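Local coordinates for protein aminoacyltransferase FemA (Staphylococcus aureus, PDB 1LRZ) that catalyses the addition of glycines 2 and 3 to the pentaglycine bridge of staphylococcal peptidoglycan, using glycyl-tRNA as the donor, at residues Y69-R74 and H106-L111; H158-L163 and E389-V394; N321-V326 and I358-F363. All blocks are in the same frame, centred on the assembly; numbering follows the deposited sequence.

Contact 1 (Y69-R74 and H106-L111); sequences YFYSNR and HIDPYL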
loop_
_atom_site.group_PDB
_atom_site.type_symbol
_atom_site.label_atom_id
_atom_site.label_comp_id
_atom_site.label_asym_id
_atom_site.label_seq_id
_atom_site.Cartn_x
_atom_site.Cartn_y
_atom_site.Cartn_z
ATOM N N TYR A 69 23.541 16.767 0.691
ATOM C CA TYR A 69 22.486 16.381 1.607
ATOM C C TYR A 69 22.339 14.872 1.406
ATOM O O TYR A 69 22.002 14.425 0.309
ATOM C CB TYR A 69 21.186 17.098 1.233
ATOM C CG TYR A 69 19.937 16.405 1.720
ATOM C CD1 TYR A 69 19.747 16.136 3.067
ATOM C CD2 TYR A 69 18.943 16.011 0.821
ATOM C CE1 TYR A 69 18.600 15.493 3.519
ATOM C CE2 TYR A 69 17.784 15.361 1.260
ATOM C CZ TYR A 69 17.621 15.107 2.613
ATOM O OH TYR A 69 16.485 14.465 3.057
ATOM N N PHE A 70 22.641 14.090 2.442
ATOM C CA PHE A 70 22.509 12.632 2.364
ATOM C C PHE A 70 21.198 12.184 3.033
ATOM O O PHE A 70 20.866 12.633 4.138
ATOM C CB PHE A 70 23.704 11.937 3.038
ATOM C CG PHE A 70 24.856 11.657 2.101
ATOM C CD1 PHE A 70 25.750 12.666 1.750
ATOM C CD2 PHE A 70 25.050 10.376 1.576
ATOM C CE1 PHE A 70 26.827 12.402 0.881
ATOM C CE2 PHE A 70 26.114 10.103 0.713
ATOM C CZ PHE A 70 27.009 11.118 0.366
ATOM N N TYR A 71 20.469 11.296 2.352
ATOM C CA TYR A 71 19.181 10.771 2.826
ATOM C C TYR A 71 19.203 9.227 2.832
ATOM O O TYR A 71 19.625 8.609 1.846
ATOM C CB TYR A 71 18.063 11.305 1.908
ATOM C CG TYR A 71 16.679 10.752 2.203
ATOM C CD1 TYR A 71 16.144 10.808 3.492
ATOM C CD2 TYR A 71 15.910 10.162 1.192
ATOM C CE1 TYR A 71 14.883 10.281 3.773
ATOM C CE2 TYR A 71 14.648 9.633 1.460
ATOM C CZ TYR A 71 14.143 9.692 2.750
ATOM O OH TYR A 71 12.916 9.139 3.029
ATOM N N SER A 72 18.759 8.605 3.932
ATOM C CA SER A 72 18.774 7.138 4.041
ATOM C C SER A 72 17.616 6.374 3.386
ATOM O O SER A 72 17.555 5.145 3.473
ATOM C CB SER A 72 18.874 6.713 5.511
ATOM O OG SER A 72 17.676 7.014 6.211
ATOM N N ASN A 73 16.683 7.087 2.764
ATOM C CA ASN A 73 15.576 6.436 2.070
ATOM C C ASN A 73 14.839 5.329 2.842
ATOM O O ASN A 73 14.684 4.219 2.330
ATOM C CB ASN A 73 16.082 5.852 0.741
ATOM C CG ASN A 73 16.644 6.921 -0.195
ATOM O OD1 ASN A 73 17.763 7.417 0.000
ATOM N ND2 ASN A 73 15.872 7.285 -1.211
ATOM N N ARG A 74 14.376 5.631 4.053
ATOM C CA ARG A 74 13.654 4.657 4.885
ATOM C C ARG A 74 14.529 3.518 5.398
ATOM O O ARG A 74 14.027 2.535 5.957
ATOM C CB ARG A 74 12.461 4.065 4.116
ATOM C CG ARG A 74 11.173 4.866 4.235
ATOM C CD ARG A 74 10.833 5.074 5.685
ATOM N NE ARG A 74 9.466 5.520 5.934
ATOM C CZ ARG A 74 9.050 5.914 7.130
ATOM N NH1 ARG A 74 7.795 6.303 7.319
ATOM N NH2 ARG A 74 9.915 5.938 8.136
ATOM N N HIS A 106 20.335 12.800 6.887
ATOM C CA HIS A 106 18.940 12.642 7.265
ATOM C C HIS A 106 18.520 11.162 7.213
ATOM O O HIS A 106 18.606 10.526 6.159
ATOM C CB HIS A 106 18.090 13.479 6.293
ATOM C CG HIS A 106 16.612 13.320 6.462
ATOM N ND1 HIS A 106 15.712 13.746 5.505
ATOM C CD2 HIS A 106 15.875 12.778 7.459
ATOM C CE1 HIS A 106 14.483 13.469 5.909
ATOM N NE2 HIS A 106 14.557 12.882 7.092
ATOM N N ILE A 107 18.096 10.612 8.349
ATOM C CA ILE A 107 17.647 9.218 8.392
ATOM C C ILE A 107 16.184 9.114 8.857
ATOM O O ILE A 107 15.728 9.889 9.704
ATOM C CB ILE A 107 18.513 8.351 9.336
ATOM C CG1 ILE A 107 18.410 8.882 10.768
ATOM C CG2 ILE A 107 19.982 8.354 8.863
ATOM C CD1 ILE A 107 18.969 7.937 11.826
ATOM N N ASP A 108 15.454 8.161 8.283
ATOM C CA ASP A 108 14.060 7.924 8.647
ATOM C C ASP A 108 13.830 6.408 8.612
ATOM O O ASP A 108 13.126 5.876 7.751
ATOM C CB ASP A 108 13.100 8.694 7.704
ATOM C CG ASP A 108 13.287 8.359 6.226
ATOM O OD1 ASP A 108 12.444 8.802 5.422
ATOM O OD2 ASP A 108 14.251 7.670 5.849
ATOM N N PRO A 109 14.447 5.689 9.569
ATOM C CA PRO A 109 14.346 4.232 9.677
ATOM C C PRO A 109 12.924 3.703 9.782
ATOM O O PRO A 109 12.068 4.282 10.458
ATOM C CB PRO A 109 15.194 3.910 10.912
ATOM C CG PRO A 109 15.032 5.113 11.748
ATOM C CD PRO A 109 15.117 6.255 10.753
ATOM N N TYR A 110 12.698 2.602 9.078
ATOM C CA TYR A 110 11.414 1.904 9.031
ATOM C C TYR A 110 11.426 1.074 10.316
ATOM O O TYR A 110 11.565 -0.148 10.287
ATOM C CB TYR A 110 11.402 0.998 7.794
ATOM C CG TYR A 110 10.032 0.521 7.342
ATOM C CD1 TYR A 110 9.920 -0.496 6.394
ATOM C CD2 TYR A 110 8.857 1.096 7.838
ATOM C CE1 TYR A 110 8.684 -0.932 5.935
ATOM C CE2 TYR A 110 7.597 0.656 7.388
ATOM C CZ TYR A 110 7.525 -0.354 6.432
ATOM O OH TYR A 110 6.314 -0.776 5.946
ATOM N N LEU A 111 11.293 1.772 11.441
ATOM C CA LEU A 111 11.363 1.175 12.772
ATOM C C LEU A 111 10.153 1.550 13.622
ATOM O O LEU A 111 9.968 2.718 13.947
ATOM C CB LEU A 111 12.640 1.688 13.464
ATOM C CG LEU A 111 12.962 1.213 14.883
ATOM C CD1 LEU A 111 13.156 -0.289 14.861
ATOM C CD2 LEU A 111 14.230 1.911 15.399
HETATM O O HOH W 1 10.926 6.635 10.853
#
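Tyr71 and His106 form a parallel beta bridge where strands 67-78 and 102-107 run side by side, with His106 N bonded to Phe70 O (2.8 Å) and Ser72 N to His106 O. Two tyrosines meet the histidine, one at its edge and one over a face. Tyr69 OH meets His106 ND1 at the imidazole edge, 2.7 Å away in a hydrogen bond whose proton could sit on either atom, while the Tyr69 CE1 edge rests against His106 CB. Tyr71 brings CD1 over one imidazole face at 3.5 Å above the plane. Both Tyr71 and His106 hold CG anti to the backbone N (chi1 175° and 174°), which, with the bridge placing both on one face, lets the two side chains run alongside each other. His106 NE2 is taken by Asp396.

Past the bridge, Asp108 does the joining. Tyr71 OH donates to Asp108 OD1 at a modelled 2.5 Å, probably too short to be taken literally, in the plane of the phenol ring, and the carboxylate is turned well away from that plane. The other oxygen, OD2, accepts Arg74 N at 2.7 Å on its syn side but tilted out of the carboxylate plane, which ties the carboxylate to the turning main chain. Asp108 N bonds to Ser72 OG (3.2 Å), a hydroxyl also bonded to Gly75 O. Arg74 bends at chi2 (-54°) and reaches across to the other segment, where NH2 donates to Asp108 O from above the carbonyl plane, 3.2 Å away. Water 1 bonds to Pro109 O and, weakly, to the same NH2.

This is the pairing of the two parallel strands of a beta-alpha-beta crossover, with helix 83-98 as the connection, and it is consistent with the acetyltransferase-like fold of the FemABX family.

Contact 2 (H158-L163 and E389-V394); sequences HSVLDL and EIIEYV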
loop_
_atom_site.group_PDB
_atom_site.type_symbol
_atom_site.label_atom_id
_atom_site.label_comp_id
_atom_site.label_asym_id
_atom_site.label_seq_id
_atom_site.Cartn_x
_atom_site.Cartn_y
_atom_site.Cartn_z
ATOM N N HIS A 158 1.242 4.224 9.666
ATOM C CA HIS A 158 0.722 3.281 8.671
ATOM C C HIS A 158 -0.448 2.495 9.269
ATOM O O HIS A 158 -0.476 2.244 10.472
ATOM C CB HIS A 158 1.785 2.250 8.255
ATOM C CG HIS A 158 2.890 2.801 7.409
ATOM N ND1 HIS A 158 4.006 2.060 7.078
ATOM C CD2 HIS A 158 3.051 4.010 6.817
ATOM C CE1 HIS A 158 4.808 2.790 6.320
ATOM N NE2 HIS A 158 4.252 3.978 6.147
ATOM N N SER A 159 -1.403 2.117 8.420
ATOM C CA SER A 159 -2.540 1.285 8.824
ATOM C C SER A 159 -2.124 -0.060 8.228
ATOM O O SER A 159 -2.049 -0.200 7.004
ATOM C CB SER A 159 -3.834 1.754 8.167
ATOM O OG SER A 159 -4.832 0.755 8.322
ATOM N N VAL A 160 -1.868 -1.045 9.082
ATOM C CA VAL A 160 -1.353 -2.333 8.624
ATOM C C VAL A 160 -2.184 -3.547 9.024
ATOM O O VAL A 160 -2.553 -3.695 10.183
ATOM C CB VAL A 160 0.084 -2.521 9.172
ATOM C CG1 VAL A 160 0.711 -3.799 8.609
ATOM C CG2 VAL A 160 0.924 -1.285 8.831
ATOM N N LEU A 161 -2.449 -4.412 8.051
ATOM C CA LEU A 161 -3.228 -5.630 8.261
ATOM C C LEU A 161 -2.298 -6.838 8.301
ATOM O O LEU A 161 -1.620 -7.157 7.316
ATOM C CB LEU A 161 -4.237 -5.809 7.127
ATOM C CG LEU A 161 -5.136 -7.055 7.158
ATOM C CD1 LEU A 161 -5.998 -7.044 8.429
ATOM C CD2 LEU A 161 -6.027 -7.049 5.914
ATOM N N ASP A 162 -2.271 -7.516 9.446
ATOM C CA ASP A 162 -1.417 -8.681 9.619
ATOM C C ASP A 162 -2.073 -9.915 9.016
ATOM O O ASP A 162 -3.211 -10.261 9.355
ATOM C CB ASP A 162 -1.129 -8.896 11.106
ATOM C CG ASP A 162 -0.264 -10.121 11.360
ATOM O OD1 ASP A 162 0.375 -10.624 10.404
ATOM O OD2 ASP A 162 -0.214 -10.571 12.522
ATOM N N LEU A 163 -1.359 -10.582 8.116
ATOM C CA LEU A 163 -1.908 -11.766 7.457
ATOM C C LEU A 163 -1.269 -13.074 7.929
ATOM O O LEU A 163 -1.651 -14.157 7.473
ATOM C CB LEU A 163 -1.733 -11.638 5.943
ATOM C CG LEU A 163 -2.330 -10.408 5.231
ATOM C CD1 LEU A 163 -1.990 -10.488 3.748
ATOM C CD2 LEU A 163 -3.842 -10.343 5.426
ATOM N N GLU A 389 -4.336 -2.423 11.998
ATOM C CA GLU A 389 -3.960 -1.741 13.239
ATOM C C GLU A 389 -3.050 -0.577 12.839
ATOM O O GLU A 389 -2.578 -0.538 11.710
ATOM C CB GLU A 389 -3.223 -2.694 14.198
ATOM C CG GLU A 389 -1.743 -2.798 13.954
ATOM C CD GLU A 389 -1.039 -3.764 14.909
ATOM O OE1 GLU A 389 -1.197 -3.632 16.151
ATOM O OE2 GLU A 389 -0.317 -4.649 14.400
ATOM N N ILE A 390 -2.803 0.375 13.735
ATOM C CA ILE A 390 -1.922 1.489 13.373
ATOM C C ILE A 390 -0.493 1.272 13.893
ATOM O O ILE A 390 -0.291 0.852 15.036
ATOM C CB ILE A 390 -2.404 2.841 13.959
ATOM C CG1 ILE A 390 -3.806 3.195 13.431
ATOM C CG2 ILE A 390 -1.403 3.946 13.595
ATOM C CD1 ILE A 390 -3.891 3.338 11.921
ATOM N N ILE A 391 0.495 1.541 13.051
ATOM C CA ILE A 391 1.873 1.435 13.501
ATOM C C ILE A 391 2.483 2.828 13.371
ATOM O O ILE A 391 2.438 3.436 12.299
ATOM C CB ILE A 391 2.713 0.434 12.671
ATOM C CG1 ILE A 391 2.117 -0.974 12.805
ATOM C CG2 ILE A 391 4.192 0.441 13.178
ATOM C CD1 ILE A 391 2.848 -2.040 11.974
ATOM N N GLU A 392 2.997 3.347 14.481
ATOM C CA GLU A 392 3.645 4.655 14.487
ATOM C C GLU A 392 5.141 4.395 14.511
ATOM O O GLU A 392 5.623 3.635 15.363
ATOM C CB GLU A 392 3.247 5.462 15.728
ATOM C CG GLU A 392 4.001 6.800 15.846
ATOM C CD GLU A 392 3.617 7.584 17.096
ATOM O OE1 GLU A 392 4.174 8.693 17.314
ATOM O OE2 GLU A 392 2.751 7.097 17.862
ATOM N N TYR A 393 5.870 5.015 13.585
ATOM C CA TYR A 393 7.310 4.824 13.505
ATOM C C TYR A 393 8.084 5.900 14.273
ATOM O O TYR A 393 7.530 6.935 14.636
ATOM C CB TYR A 393 7.749 4.782 12.038
ATOM C CG TYR A 393 7.049 3.691 11.259
ATOM C CD1 TYR A 393 5.940 3.982 10.466
ATOM C CD2 TYR A 393 7.442 2.355 11.382
ATOM C CE1 TYR A 393 5.229 2.985 9.812
ATOM C CE2 TYR A 393 6.734 1.335 10.735
ATOM C CZ TYR A 393 5.625 1.660 9.948
ATOM O OH TYR A 393 4.923 0.679 9.282
ATOM N N VAL A 394 9.366 5.651 14.526
ATOM C CA VAL A 394 10.180 6.595 15.286
ATOM C C VAL A 394 10.294 7.981 14.668
ATOM O O VAL A 394 10.391 8.970 15.393
ATOM C CB VAL A 394 11.601 6.042 15.534
ATOM C CG1 VAL A 394 11.518 4.838 16.484
ATOM C CG2 VAL A 394 12.251 5.636 14.218
HETATM O O HOH W 2 -0.702 -5.532 11.607
#
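His158 and Tyr393 both swing CG anti to their own carbonyl carbon (chi1 -71° and -58°), and these two turns bring the imidazole and the phenol together beside the strand pair. The Tyr393 edge points at the face of His158 in a T-shaped arrangement, centroids 4.6 Å apart. CE1 makes the approach, 3.1 Å above the imidazole plane and displaced toward the ND1 side of the ring. Tyr393 OH comes within 2.8 Å of His158 ND1, but the N-H is badly bent toward it (121°), so the hydrogen bond is weak.

Beneath the rings, strands 158-162 and 389-393 pair antiparallel. His158 and Ile391 exchange two backbone bonds, N to O at 3.0 Å and O to N at 2.8 Å, and Val160 and Glu389 form the next hydrogen-bonded pair. Ser159 and Ile390 face each other between them as a non-hydrogen-bonded pair, where Ile390 CD1 reaches over to Ser159 CA; Ser159 OG is bonded to His118. On the face that carries His158, Val160 CG2 packs against Ile391 CD1 at 3.8 Å, the two side chains crossing at a slant. The Glu389 chain extends beyond CG, and water 2 donates to both its OE2 and Val160 O, so that this carbonyl, already bonded to Glu389 N, has a second donor.

Tyr393 OH also accepts a weak hydrogen bond from Arg360 NH2, and the Tyr110 ring meets the Tyr393 ring. The chemistry is therefore divided: four nearly straight backbone bonds fix the strand register, whereas the His158-Tyr393 pair probably relies more on the meeting of edge and face than on its weak, bent hydrogen bond. Tyr393 OH probably serves as a shared acceptor of two weak bonds, neither of which would hold it firmly.

Contact 3 (N321-V326 and I358-F363); sequences NPFEVV and IDRYNF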
loop_
_atom_site.group_PDB
_atom_site.type_symbol
_atom_site.label_atom_id
_atom_site.label_comp_id
_atom_site.label_asym_id
_atom_site.label_seq_id
_atom_site.Cartn_x
_atom_site.Cartn_y
_atom_site.Cartn_z
ATOM N N ASN A 321 6.813 -6.589 -2.319
ATOM C CA ASN A 321 8.107 -7.092 -1.918
ATOM C C ASN A 321 7.874 -8.211 -0.918
ATOM O O ASN A 321 6.765 -8.366 -0.392
ATOM C CB ASN A 321 8.944 -5.950 -1.328
ATOM C CG ASN A 321 9.282 -4.896 -2.375
ATOM O OD1 ASN A 321 10.220 -5.065 -3.159
ATOM N ND2 ASN A 321 8.495 -3.818 -2.414
ATOM N N PRO A 322 8.904 -9.020 -0.659
ATOM C CA PRO A 322 8.749 -10.127 0.290
ATOM C C PRO A 322 8.183 -9.748 1.658
ATOM O O PRO A 322 7.421 -10.509 2.251
ATOM C CB PRO A 322 10.166 -10.698 0.385
ATOM C CG PRO A 322 10.714 -10.441 -1.011
ATOM C CD PRO A 322 10.258 -9.008 -1.243
ATOM N N PHE A 323 8.544 -8.572 2.163
ATOM C CA PHE A 323 8.073 -8.160 3.481
ATOM C C PHE A 323 6.608 -7.733 3.531
ATOM O O PHE A 323 5.924 -7.957 4.526
ATOM C CB PHE A 323 8.933 -7.006 4.005
ATOM C CG PHE A 323 8.471 -6.454 5.329
ATOM C CD1 PHE A 323 8.346 -7.287 6.438
ATOM C CD2 PHE A 323 8.203 -5.092 5.476
ATOM C CE1 PHE A 323 7.963 -6.770 7.684
ATOM C CE2 PHE A 323 7.819 -4.564 6.713
ATOM C CZ PHE A 323 7.700 -5.405 7.818
ATOM N N GLU A 324 6.119 -7.120 2.459
ATOM C CA GLU A 324 4.740 -6.644 2.476
ATOM C C GLU A 324 4.248 -6.171 1.120
ATOM O O GLU A 324 5.032 -5.911 0.195
ATOM C CB GLU A 324 4.633 -5.459 3.441
ATOM C CG GLU A 324 5.577 -4.308 3.014
ATOM C CD GLU A 324 5.524 -3.068 3.910
ATOM O OE1 GLU A 324 6.427 -2.214 3.769
ATOM O OE2 GLU A 324 4.593 -2.931 4.737
ATOM N N VAL A 325 2.930 -6.054 1.023
ATOM C CA VAL A 325 2.288 -5.518 -0.158
ATOM C C VAL A 325 1.875 -4.125 0.344
ATOM O O VAL A 325 1.341 -3.997 1.455
ATOM C CB VAL A 325 1.036 -6.327 -0.553
ATOM C CG1 VAL A 325 0.190 -5.531 -1.545
ATOM C CG2 VAL A 325 1.466 -7.647 -1.192
ATOM N N VAL A 326 2.148 -3.090 -0.445
ATOM C CA VAL A 326 1.812 -1.736 -0.042
ATOM C C VAL A 326 0.808 -1.086 -0.975
ATOM O O VAL A 326 1.018 -1.051 -2.188
ATOM C CB VAL A 326 3.066 -0.819 -0.019
ATOM C CG1 VAL A 326 2.649 0.630 0.288
ATOM C CG2 VAL A 326 4.065 -1.304 1.031
ATOM N N ILE A 358 3.150 -13.449 1.398
ATOM C CA ILE A 358 3.534 -12.161 1.958
ATOM C C ILE A 358 2.562 -12.010 3.122
ATOM O O ILE A 358 1.338 -11.964 2.924
ATOM C CB ILE A 358 3.388 -11.024 0.909
ATOM C CG1 ILE A 358 4.377 -11.267 -0.237
ATOM C CG2 ILE A 358 3.636 -9.668 1.563
ATOM C CD1 ILE A 358 4.118 -10.431 -1.508
ATOM N N ASP A 359 3.114 -11.954 4.333
ATOM C CA ASP A 359 2.316 -11.901 5.558
ATOM C C ASP A 359 1.916 -10.536 6.105
ATOM O O ASP A 359 1.445 -10.436 7.242
ATOM C CB ASP A 359 3.051 -12.662 6.660
ATOM C CG ASP A 359 3.382 -14.089 6.260
ATOM O OD1 ASP A 359 2.494 -14.765 5.697
ATOM O OD2 ASP A 359 4.519 -14.527 6.523
ATOM N N ARG A 360 2.089 -9.496 5.308
ATOM C CA ARG A 360 1.757 -8.151 5.764
ATOM C C ARG A 360 1.137 -7.345 4.634
ATOM O O ARG A 360 1.678 -7.297 3.533
ATOM C CB ARG A 360 3.029 -7.480 6.268
ATOM C CG ARG A 360 2.916 -6.007 6.627
ATOM C CD ARG A 360 4.208 -5.593 7.340
ATOM N NE ARG A 360 4.449 -4.154 7.341
ATOM C CZ ARG A 360 4.614 -3.417 8.436
ATOM N NH1 ARG A 360 4.546 -3.979 9.643
ATOM N NH2 ARG A 360 4.902 -2.122 8.323
ATOM N N TYR A 361 -0.005 -6.726 4.909
ATOM C CA TYR A 361 -0.699 -5.924 3.916
ATOM C C TYR A 361 -0.768 -4.509 4.490
ATOM O O TYR A 361 -1.472 -4.249 5.466
ATOM C CB TYR A 361 -2.101 -6.483 3.676
ATOM C CG TYR A 361 -2.820 -5.830 2.519
ATOM C CD1 TYR A 361 -2.585 -6.237 1.204
ATOM C CD2 TYR A 361 -3.734 -4.800 2.740
ATOM C CE1 TYR A 361 -3.246 -5.632 0.138
ATOM C CE2 TYR A 361 -4.398 -4.185 1.685
ATOM C CZ TYR A 361 -4.152 -4.606 0.389
ATOM O OH TYR A 361 -4.815 -3.990 -0.643
ATOM N N ASN A 362 -0.027 -3.604 3.870
ATOM C CA ASN A 362 0.081 -2.233 4.336
ATOM C C ASN A 362 -0.838 -1.243 3.613
ATOM O O ASN A 362 -0.569 -0.886 2.466
ATOM C CB ASN A 362 1.543 -1.799 4.173
ATOM C CG ASN A 362 1.934 -0.686 5.115
ATOM O OD1 ASN A 362 1.090 0.093 5.543
ATOM N ND2 ASN A 362 3.232 -0.596 5.432
ATOM N N PHE A 363 -1.908 -0.800 4.282
ATOM C CA PHE A 363 -2.827 0.182 3.697
ATOM C C PHE A 363 -2.092 1.522 3.635
ATOM O O PHE A 363 -2.585 2.513 3.092
ATOM C CB PHE A 363 -4.106 0.322 4.541
ATOM C CG PHE A 363 -5.084 -0.800 4.339
ATOM C CD1 PHE A 363 -5.181 -1.840 5.263
ATOM C CD2 PHE A 363 -5.908 -0.823 3.208
ATOM C CE1 PHE A 363 -6.087 -2.895 5.064
ATOM C CE2 PHE A 363 -6.821 -1.878 3.002
ATOM C CZ PHE A 363 -6.911 -2.911 3.927
HETATM O O HOH W 3 6.089 -11.560 4.426
#
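Glu324 OE2 takes two donors from the facing segment: Arg360 NE at 2.9 Å, in a nearly straight salt bridge (176°), and Asn362 ND2 at 2.8 Å. They arrive from opposite faces of the carboxylate plane, the arginine from well above it and the amide nearer the plane on the syn side. Arg360 presents its NE edge-on, with OE2 lying in the guanidinium plane. The second carboxylate oxygen, OE1, is bonded to Tyr110 OH, so both oxygens are accounted for and the group is fixed in rotation. The remaining arginine nitrogens are also used, NH1 by Tyr20 OH and NH2 by Tyr110 OH. Asn362 OD1 accepts from Tyr364 N, and Tyr361 OH is bonded to Gln346 OE1.

The Phe323 ring lies over one guanidinium face, tilted 26° to it, with CZ 3.4 Å above the plane near its rim, and Arg360 CD makes a CH-pi contact over the phenyl face. The extended arginine chain, with chi1 at 173°, runs beside Glu324 to reach this position. In the main chain, Val325 N donates to Arg360 O (3.1 Å) and Asn362 N to Val325 O (2.8 Å). Water 3 joins Pro322 O to Asp359 N.

On the face opposite Asn362, Val325 packs CG1 on Tyr361 and CG2 on Ile358 CD1. Helix 341-355 covers Val325 and Tyr361 there, connecting the parallel strands 325-332 and 360-365, which strands 310-320 and 157-162 flank.

Overall arrangement
Contacts 2 and 3 belong to one mixed sheet, their centres about 11 Å apart; strands 157-162 and 360-365 are neighbours in it, joined for instance by Leu161 N and Tyr361 O at 2.8 Å. Contact 1 lies in the other sheet, about 19 Å from contact 2 and 20 Å from contact 3, centre to centre. The chain beyond its second strand bridges the gap: Leu111 O meets Val394 N of contact 2 at 3.0 Å, and Tyr110 OH reaches Glu324 OE1 of contact 3 at 2.6 Å. Contacts 1 and 3 each pair the parallel strands of a beta-alpha-beta unit, one in each sheet, and Tyr110 lies among the polar groups where all three meet.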